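Local coordinates for protein HTH-type transcriptional repressor NemR (Escherichia coli, PDB 4YZE) that represses transcription of the nemRA-gloA operon by binding the NemR box, and responds to reactive chlorine species and electrophiles, at residues Gly134-Leu139 against Glu157-Ala162; Glu75-Gly80 against Asp86-Tyr91. The protein carries 5 engineered substitutions. All blocks are in the same frame, centred on the assembly; numbering follows the deposited sequence.

Contact 1 (Gly134-Leu139 against Glu157-Ala162)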
ATOM      1  N   GLY A 134      -4.046  15.777   3.745  1.00 36.53           N
ATOM      2  CA  GLY A 134      -4.541  16.160   5.058  1.00 36.74           C
ATOM      3  C   GLY A 134      -3.888  15.377   6.195  1.00 43.94           C
ATOM      4  O   GLY A 134      -3.522  15.955   7.224  1.00 42.81           O
ATOM      5  N   VAL A 135      -3.736  14.063   6.034  1.00 37.09           N
ATOM      6  CA  VAL A 135      -3.148  13.267   7.117  1.00 33.97           C
ATOM      7  C   VAL A 135      -1.685  13.656   7.300  1.00 45.15           C
ATOM      8  O   VAL A 135      -1.206  13.848   8.413  1.00 41.82           O
ATOM      9  CB  VAL A 135      -3.230  11.751   6.845  1.00 37.74           C
ATOM     10  CG1 VAL A 135      -2.422  10.947   7.896  1.00 33.01           C
ATOM     11  CG2 VAL A 135      -4.699  11.264   6.800  1.00 36.86           C
ATOM     12  N   ILE A 136      -0.987  13.764   6.181  1.00 33.53           N
ATOM     13  CA  ILE A 136       0.421  14.064   6.174  1.00 40.71           C
ATOM     14  C   ILE A 136       0.667  15.419   6.833  1.00 44.50           C
ATOM     15  O   ILE A 136       1.578  15.564   7.642  1.00 34.89           O
ATOM     16  CB  ILE A 136       0.967  14.049   4.740  1.00 39.49           C
ATOM     17  CG1 ILE A 136       0.981  12.599   4.219  1.00 40.17           C
ATOM     18  CG2 ILE A 136       2.357  14.662   4.701  1.00 33.99           C
ATOM     19  CD1 ILE A 136       1.161  12.474   2.705  1.00 33.75           C
ATOM     20  N   ALA A 137      -0.168  16.399   6.512  1.00 35.16           N
ATOM     21  CA  ALA A 137       0.012  17.738   7.068  1.00 50.49           C
ATOM     22  C   ALA A 137      -0.233  17.737   8.582  1.00 45.03           C
ATOM     23  O   ALA A 137       0.439  18.453   9.304  1.00 37.44           O
ATOM     24  CB  ALA A 137      -0.872  18.776   6.346  1.00 37.76           C
ATOM     25  N   LEU A 138      -1.156  16.913   9.071  1.00 37.55           N
ATOM     26  CA  LEU A 138      -1.356  16.820  10.516  1.00 42.27           C
ATOM     27  C   LEU A 138      -0.138  16.205  11.230  1.00 44.96           C
ATOM     28  O   LEU A 138       0.294  16.702  12.288  1.00 41.98           O
ATOM     29  CB  LEU A 138      -2.629  16.048  10.848  1.00 44.55           C
ATOM     30  CG  LEU A 138      -3.936  16.809  10.616  1.00 50.44           C
ATOM     31  CD1 LEU A 138      -5.130  15.874  10.750  1.00 43.97           C
ATOM     32  CD2 LEU A 138      -4.053  17.991  11.586  1.00 48.95           C
ATOM     33  N   LEU A 139       0.402  15.133  10.651  1.00 38.21           N
ATOM     34  CA  LEU A 139       1.581  14.461  11.194  1.00 36.86           C
ATOM     35  C   LEU A 139       2.786  15.403  11.184  1.00 35.14           C
ATOM     36  O   LEU A 139       3.584  15.421  12.125  1.00 36.75           O
ATOM     37  CB  LEU A 139       1.894  13.198  10.386  1.00 35.76           C
ATOM     38  CG  LEU A 139       0.889  12.049  10.490  1.00 38.03           C
ATOM     39  CD1 LEU A 139       1.161  10.982   9.430  1.00 35.84           C
ATOM     40  CD2 LEU A 139       0.908  11.434  11.874  1.00 39.12           C
ATOM     41  N   GLU A 157      13.505  17.462   7.561  1.00 42.44           N
ATOM     42  CA  GLU A 157      12.296  18.295   7.555  1.00 47.45           C
ATOM     43  C   GLU A 157      11.034  17.528   7.974  1.00 42.63           C
ATOM     44  O   GLU A 157      10.895  16.345   7.678  1.00 44.81           O
ATOM     45  CB  GLU A 157      12.114  18.932   6.174  1.00 46.68           C
ATOM     46  CG  GLU A 157      13.344  19.783   5.793  1.00 56.48           C
ATOM     47  CD  GLU A 157      13.271  20.447   4.414  1.00 67.87           C
ATOM     48  OE1 GLU A 157      12.261  20.301   3.690  1.00 66.11           O
ATOM     49  OE2 GLU A 157      14.255  21.127   4.054  1.00 76.82           O
ATOM     50  N   PRO A 158      10.124  18.217   8.688  1.00 41.42           N
ATOM     51  CA  PRO A 158       8.871  17.651   9.207  1.00 39.48           C
ATOM     52  C   PRO A 158       8.013  17.034   8.101  1.00 41.49           C
ATOM     53  O   PRO A 158       7.506  15.905   8.252  1.00 35.38           O
ATOM     54  CB  PRO A 158       8.149  18.872   9.782  1.00 40.89           C
ATOM     55  CG  PRO A 158       9.215  19.875  10.072  1.00 44.63           C
ATOM     56  CD  PRO A 158      10.310  19.637   9.069  1.00 39.73           C
ATOM     57  N   LEU A 159       7.851  17.763   6.998  1.00 35.79           N
ATOM     58  CA  LEU A 159       7.014  17.266   5.895  1.00 42.05           C
ATOM     59  C   LEU A 159       7.596  15.993   5.309  1.00 37.60           C
ATOM     60  O   LEU A 159       6.887  14.994   5.144  1.00 34.98           O
ATOM     61  CB  LEU A 159       6.848  18.325   4.793  1.00 42.85           C
ATOM     62  CG  LEU A 159       5.796  17.969   3.732  1.00 48.87           C
ATOM     63  CD1 LEU A 159       4.432  17.714   4.385  1.00 47.13           C
ATOM     64  CD2 LEU A 159       5.687  19.042   2.655  1.00 51.43           C
ATOM     65  N   GLN A 160       8.889  16.027   5.001  1.00 34.42           N
ATOM     66  CA  GLN A 160       9.589  14.837   4.531  1.00 40.17           C
ATOM     67  C   GLN A 160       9.361  13.672   5.497  1.00 41.98           C
ATOM     68  O   GLN A 160       8.976  12.571   5.088  1.00 45.47           O
ATOM     69  CB  GLN A 160      11.087  15.125   4.394  1.00 35.10           C
ATOM     70  N   GLN A 161       9.555  13.923   6.785  1.00 39.64           N
ATOM     71  CA  GLN A 161       9.431  12.837   7.746  1.00 36.35           C
ATOM     72  C   GLN A 161       7.976  12.423   7.858  1.00 37.04           C
ATOM     73  O   GLN A 161       7.688  11.240   7.996  1.00 28.74           O
ATOM     74  CB  GLN A 161      10.019  13.213   9.119  1.00 31.90           C
ATOM     75  CG  GLN A 161       9.777  12.158  10.199  1.00 36.12           C
ATOM     76  CD  GLN A 161      10.435  10.814   9.886  1.00 46.16           C
ATOM     77  OE1 GLN A 161       9.758   9.813   9.597  1.00 41.45           O
ATOM     78  NE2 GLN A 161      11.756  10.787   9.945  1.00 45.66           N
ATOM     79  N   ALA A 162       7.056  13.383   7.784  1.00 35.75           N
ATOM     80  CA  ALA A 162       5.629  13.034   7.831  1.00 40.03           C
ATOM     81  C   ALA A 162       5.208  12.131   6.669  1.00 38.38           C
ATOM     82  O   ALA A 162       4.364  11.258   6.837  1.00 31.41           O
ATOM     83  CB  ALA A 162       4.755  14.288   7.864  1.00 31.11           C
TER
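Ala-162 meets both Ile-136 and Leu-139, and it brings helix 158-179 against helix 122-148. The contact is apolar, and no hydrogen bond crosses between Gly-134-Leu-139 and Glu-157-Ala-162. The methyl CB of Ala-162 points at the facing helix. It lies 4.0 Å from CB of Leu-139 and also 4.0 Å from CG2 of Ile-136. Since the small residue has nothing beyond CB, the two backbones come close here: CA of Leu-139 and CA of Ala-162 are 5.5 Å apart.

The second apolar pair is Ile-136 with Leu-159. The branch methyl CG2 of Ile-136 touches CD1 of Leu-159 at 3.7 Å, and the two side chains cross at about a right angle. In Ile-136, CG2 is the branch opposite the backbone N, while CG1 stands beside that N (chi1 -70°). This turns CG2 to the contact. Leu-159 starts off to one side of the facing helix, yet its CD1 methyl reaches Ile-136. Leu-159 is exposed and lies at the edge of the contact, whereas Ile-136, Leu-139 and Ala-162 are buried.

One backbone atom joins the packing. The carbonyl O of Ile-136 lies 3.4 Å from CB of Ala-162, a van der Waals approach to the methyl.

The short helical pieces run at 125° to each other, with an axis separation of 8.6 Å. They belong to the mainly helical C-terminal domain of this TetR-family repressor. Ala-162 also packs on Ser-140, and Ile-136 also packs on Gln-163 and Tyr-166 of helix 158-179. Gln-160 O accepts a hydrogen bond from Asn-187 ND2 of the second subunit. Val-135 and Leu-139 lean on Tyr-91 of helix 84-97, while Leu-138 packs on helix 54-79.

Contact 2 (Glu75-Gly80 against Asp86-Tyr91)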
ATOM      1  N   GLU A  75      -7.878  15.505  16.706  1.00 57.43           N
ATOM      2  CA  GLU A  75      -8.086  15.373  18.140  1.00 65.37           C
ATOM      3  C   GLU A  75      -6.980  14.535  18.768  1.00 66.20           C
ATOM      4  O   GLU A  75      -6.522  14.828  19.873  1.00 49.54           O
ATOM      5  CB  GLU A  75      -9.459  14.760  18.421  1.00 70.61           C
ATOM      6  CG  GLU A  75     -10.605  15.547  17.793  1.00 80.85           C
ATOM      7  CD  GLU A  75     -11.971  14.944  18.068  1.00 90.76           C
ATOM      8  OE1 GLU A  75     -12.375  14.007  17.340  1.00 90.07           O
ATOM      9  OE2 GLU A  75     -12.645  15.420  19.009  1.00 98.04           O
ATOM     10  N   LEU A  76      -6.548  13.497  18.057  1.00 58.41           N
ATOM     11  CA  LEU A  76      -5.494  12.620  18.560  1.00 59.06           C
ATOM     12  C   LEU A  76      -4.178  13.386  18.697  1.00 56.80           C
ATOM     13  O   LEU A  76      -3.504  13.292  19.719  1.00 59.66           O
ATOM     14  CB  LEU A  76      -5.303  11.431  17.616  1.00 62.97           C
ATOM     15  CG  LEU A  76      -4.817  10.071  18.126  1.00 70.10           C
ATOM     16  CD1 LEU A  76      -4.018   9.368  17.042  1.00 66.91           C
ATOM     17  CD2 LEU A  76      -4.002  10.161  19.415  1.00 76.93           C
ATOM     18  N   LEU A  77      -3.823  14.152  17.669  1.00 53.89           N
ATOM     19  CA  LEU A  77      -2.515  14.798  17.623  1.00 55.52           C
ATOM     20  C   LEU A  77      -2.446  16.151  18.329  1.00 60.06           C
ATOM     21  O   LEU A  77      -1.392  16.523  18.849  1.00 56.31           O
ATOM     22  CB  LEU A  77      -2.054  14.947  16.175  1.00 45.03           C
ATOM     23  CG  LEU A  77      -1.859  13.619  15.458  1.00 43.89           C
ATOM     24  CD1 LEU A  77      -1.379  13.868  14.046  1.00 39.56           C
ATOM     25  CD2 LEU A  77      -0.883  12.722  16.228  1.00 37.71           C
ATOM     26  N   GLN A  78      -3.553  16.887  18.335  1.00 67.89           N
ATOM     27  CA  GLN A  78      -3.550  18.255  18.851  1.00 75.17           C
ATOM     28  C   GLN A  78      -3.886  18.328  20.329  1.00 82.27           C
ATOM     29  O   GLN A  78      -3.512  19.290  21.005  1.00 87.75           O
ATOM     30  CB  GLN A  78      -4.524  19.142  18.075  1.00 76.27           C
ATOM     31  CG  GLN A  78      -4.039  19.601  16.707  1.00 77.52           C
ATOM     32  CD  GLN A  78      -4.921  20.702  16.132  1.00 85.86           C
ATOM     33  OE1 GLN A  78      -5.970  21.032  16.691  1.00 84.75           O
ATOM     34  NE2 GLN A  78      -4.498  21.271  15.011  1.00 90.70           N
ATOM     35  N   SER A  79      -4.591  17.322  20.836  1.00 78.44           N
ATOM     36  CA  SER A  79      -5.044  17.369  22.222  1.00 82.44           C
ATOM     37  C   SER A  79      -5.182  15.997  22.875  1.00 83.06           C
ATOM     38  O   SER A  79      -5.914  15.845  23.855  1.00 85.81           O
ATOM     39  CB  SER A  79      -6.361  18.139  22.324  1.00 85.75           C
ATOM     40  OG  SER A  79      -6.199  19.483  21.902  1.00 88.46           O
ATOM     41  N   GLY A  80      -4.468  15.006  22.342  1.00 80.98           N
ATOM     42  CA  GLY A  80      -4.461  13.675  22.926  1.00 81.98           C
ATOM     43  C   GLY A  80      -3.708  13.620  24.246  1.00 91.02           C
ATOM     44  O   GLY A  80      -3.211  14.641  24.731  1.00 96.93           O
ATOM     45  N   ASP A  86       4.252  10.929  22.212  1.00 45.44           N
ATOM     46  CA  ASP A  86       3.238   9.963  22.633  1.00 47.91           C
ATOM     47  C   ASP A  86       2.071   9.917  21.649  1.00 44.27           C
ATOM     48  O   ASP A  86       1.528   8.848  21.344  1.00 44.75           O
ATOM     49  CB  ASP A  86       2.692  10.320  24.013  1.00 56.41           C
ATOM     50  CG  ASP A  86       3.760  10.315  25.094  1.00 65.79           C
ATOM     51  OD1 ASP A  86       4.752   9.557  24.972  1.00 62.29           O
ATOM     52  OD2 ASP A  86       3.586  11.067  26.081  1.00 74.86           O
ATOM     53  N   ARG A  87       1.673  11.086  21.165  1.00 45.35           N
ATOM     54  CA  ARG A  87       0.523  11.167  20.276  1.00 52.23           C
ATOM     55  C   ARG A  87       0.825  10.550  18.916  1.00 46.30           C
ATOM     56  O   ARG A  87       0.010   9.832  18.357  1.00 46.92           O
ATOM     57  CB  ARG A  87       0.054  12.614  20.145  1.00 55.90           C
ATOM     58  CG  ARG A  87      -0.493  13.164  21.455  1.00 61.46           C
ATOM     59  CD  ARG A  87      -0.693  14.664  21.366  1.00 65.52           C
ATOM     60  NE  ARG A  87      -0.632  15.298  22.679  1.00 75.89           N
ATOM     61  CZ  ARG A  87      -0.961  16.563  22.918  1.00 76.27           C
ATOM     62  NH1 ARG A  87      -1.388  17.339  21.930  1.00 69.14           N
ATOM     63  NH2 ARG A  87      -0.870  17.047  24.150  1.00 80.78           N
ATOM     64  N   ILE A  88       2.015  10.811  18.399  1.00 44.35           N
ATOM     65  CA  ILE A  88       2.428  10.176  17.161  1.00 48.29           C
ATOM     66  C   ILE A  88       2.470   8.651  17.290  1.00 52.07           C
ATOM     67  O   ILE A  88       1.965   7.945  16.403  1.00 48.75           O
ATOM     68  CB  ILE A  88       3.753  10.743  16.667  1.00 47.64           C
ATOM     69  CG1 ILE A  88       3.516  12.155  16.142  1.00 40.68           C
ATOM     70  CG2 ILE A  88       4.338   9.879  15.560  1.00 50.15           C
ATOM     71  CD1 ILE A  88       4.780  12.939  15.892  1.00 37.45           C
ATOM     72  N   LEU A  89       3.029   8.138  18.389  1.00 41.61           N
ATOM     73  CA  LEU A  89       3.064   6.699  18.584  1.00 45.22           C
ATOM     74  C   LEU A  89       1.643   6.139  18.647  1.00 46.16           C
ATOM     75  O   LEU A  89       1.390   5.016  18.205  1.00 45.52           O
ATOM     76  CB  LEU A  89       3.844   6.327  19.848  1.00 50.21           C
ATOM     77  CG  LEU A  89       5.310   6.756  19.841  1.00 51.50           C
ATOM     78  CD1 LEU A  89       6.030   6.263  21.075  1.00 54.46           C
ATOM     79  CD2 LEU A  89       6.023   6.275  18.592  1.00 54.38           C
ATOM     80  N   ALA A  90       0.716   6.928  19.186  1.00 44.95           N
ATOM     81  CA  ALA A  90      -0.656   6.470  19.355  1.00 50.78           C
ATOM     82  C   ALA A  90      -1.336   6.254  17.989  1.00 53.16           C
ATOM     83  O   ALA A  90      -2.202   5.388  17.840  1.00 48.56           O
ATOM     84  CB  ALA A  90      -1.436   7.449  20.218  1.00 42.86           C
ATOM     85  N   TYR A  91      -0.927   7.052  17.006  1.00 50.93           N
ATOM     86  CA  TYR A  91      -1.392   6.918  15.635  1.00 53.68           C
ATOM     87  C   TYR A  91      -1.094   5.517  15.150  1.00 51.05           C
ATOM     88  O   TYR A  91      -1.969   4.854  14.594  1.00 47.79           O
ATOM     89  CB  TYR A  91      -0.699   7.964  14.758  1.00 50.69           C
ATOM     90  CG  TYR A  91      -0.856   7.843  13.248  1.00 51.58           C
ATOM     91  CD1 TYR A  91      -2.088   8.043  12.627  1.00 43.39           C
ATOM     92  CD2 TYR A  91       0.254   7.610  12.438  1.00 54.91           C
ATOM     93  CE1 TYR A  91      -2.213   7.971  11.234  1.00 48.36           C
ATOM     94  CE2 TYR A  91       0.147   7.529  11.065  1.00 50.83           C
ATOM     95  CZ  TYR A  91      -1.086   7.713  10.458  1.00 53.10           C
ATOM     96  OH  TYR A  91      -1.170   7.637   9.072  1.00 43.00           O
TER
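The helical pieces 75-79 and 86-91 run nearly antiparallel at 168°, with axes 8.8 Å apart, and Leu-77 and Arg-87 are closest through their CA atoms. Arg-87 dominates the side-chain contact. It reaches along the C-terminal end of helix 54-79, extended from CG to NE. Its NH1 gives a hydrogen bond to Leu-77 O at 3.2 Å, nearly straight at 168°. The oxygen lies close to the guanidinium plane, but NH1 stands above the carbonyl plane. Gly-80 O sits 3.0 Å above one face of the guanidinium, offset toward its rim. Gly-82 O takes a hydrogen bond from NH2, and Tyr-84 makes a cation-pi contact. Arg-87 thus ties its helix to the end of the preceding one and to the turn between them.

This is a helical hairpin. It joins the long helix 54-79, which starts within the DNA-binding region, to the first helix of the C-terminal domain.

Farther from the turn the packing is apolar. Leu-76 sends CD2 to CB of Ala-90 at 3.8 Å, and CD1 to the backbone of Tyr-91. Its CG lies roughly opposite the backbone N (chi1 -151°), which carries both methyls across to helix 84-97. CD2 of Leu-77 lies 3.7 Å from Arg-87 O and also approaches CG1 of Ile-88. The Tyr-91 ring heads into the core and stacks with Trp-169.

From the N terminus, helix 54-79 leads to Gly-80, and contact 2 closes the short loop to helix 84-97. The chain then passes through the small hairpin of strands 100-101 and 104-105 and helix 109-114 into helix 122-148. Contact 1 closes the next, longer loop, where helix 158-179 packs back on helix 122-148. The two contacts follow in series; they neither nest nor cross. They touch each other in space, with centres about 14 Å apart. Leu-139 CD2 lies 4.0 Å from Leu-77 CD1. Helix 122-148, one side of contact 1, packs on the helical hairpin of contact 2 and so ties the two together.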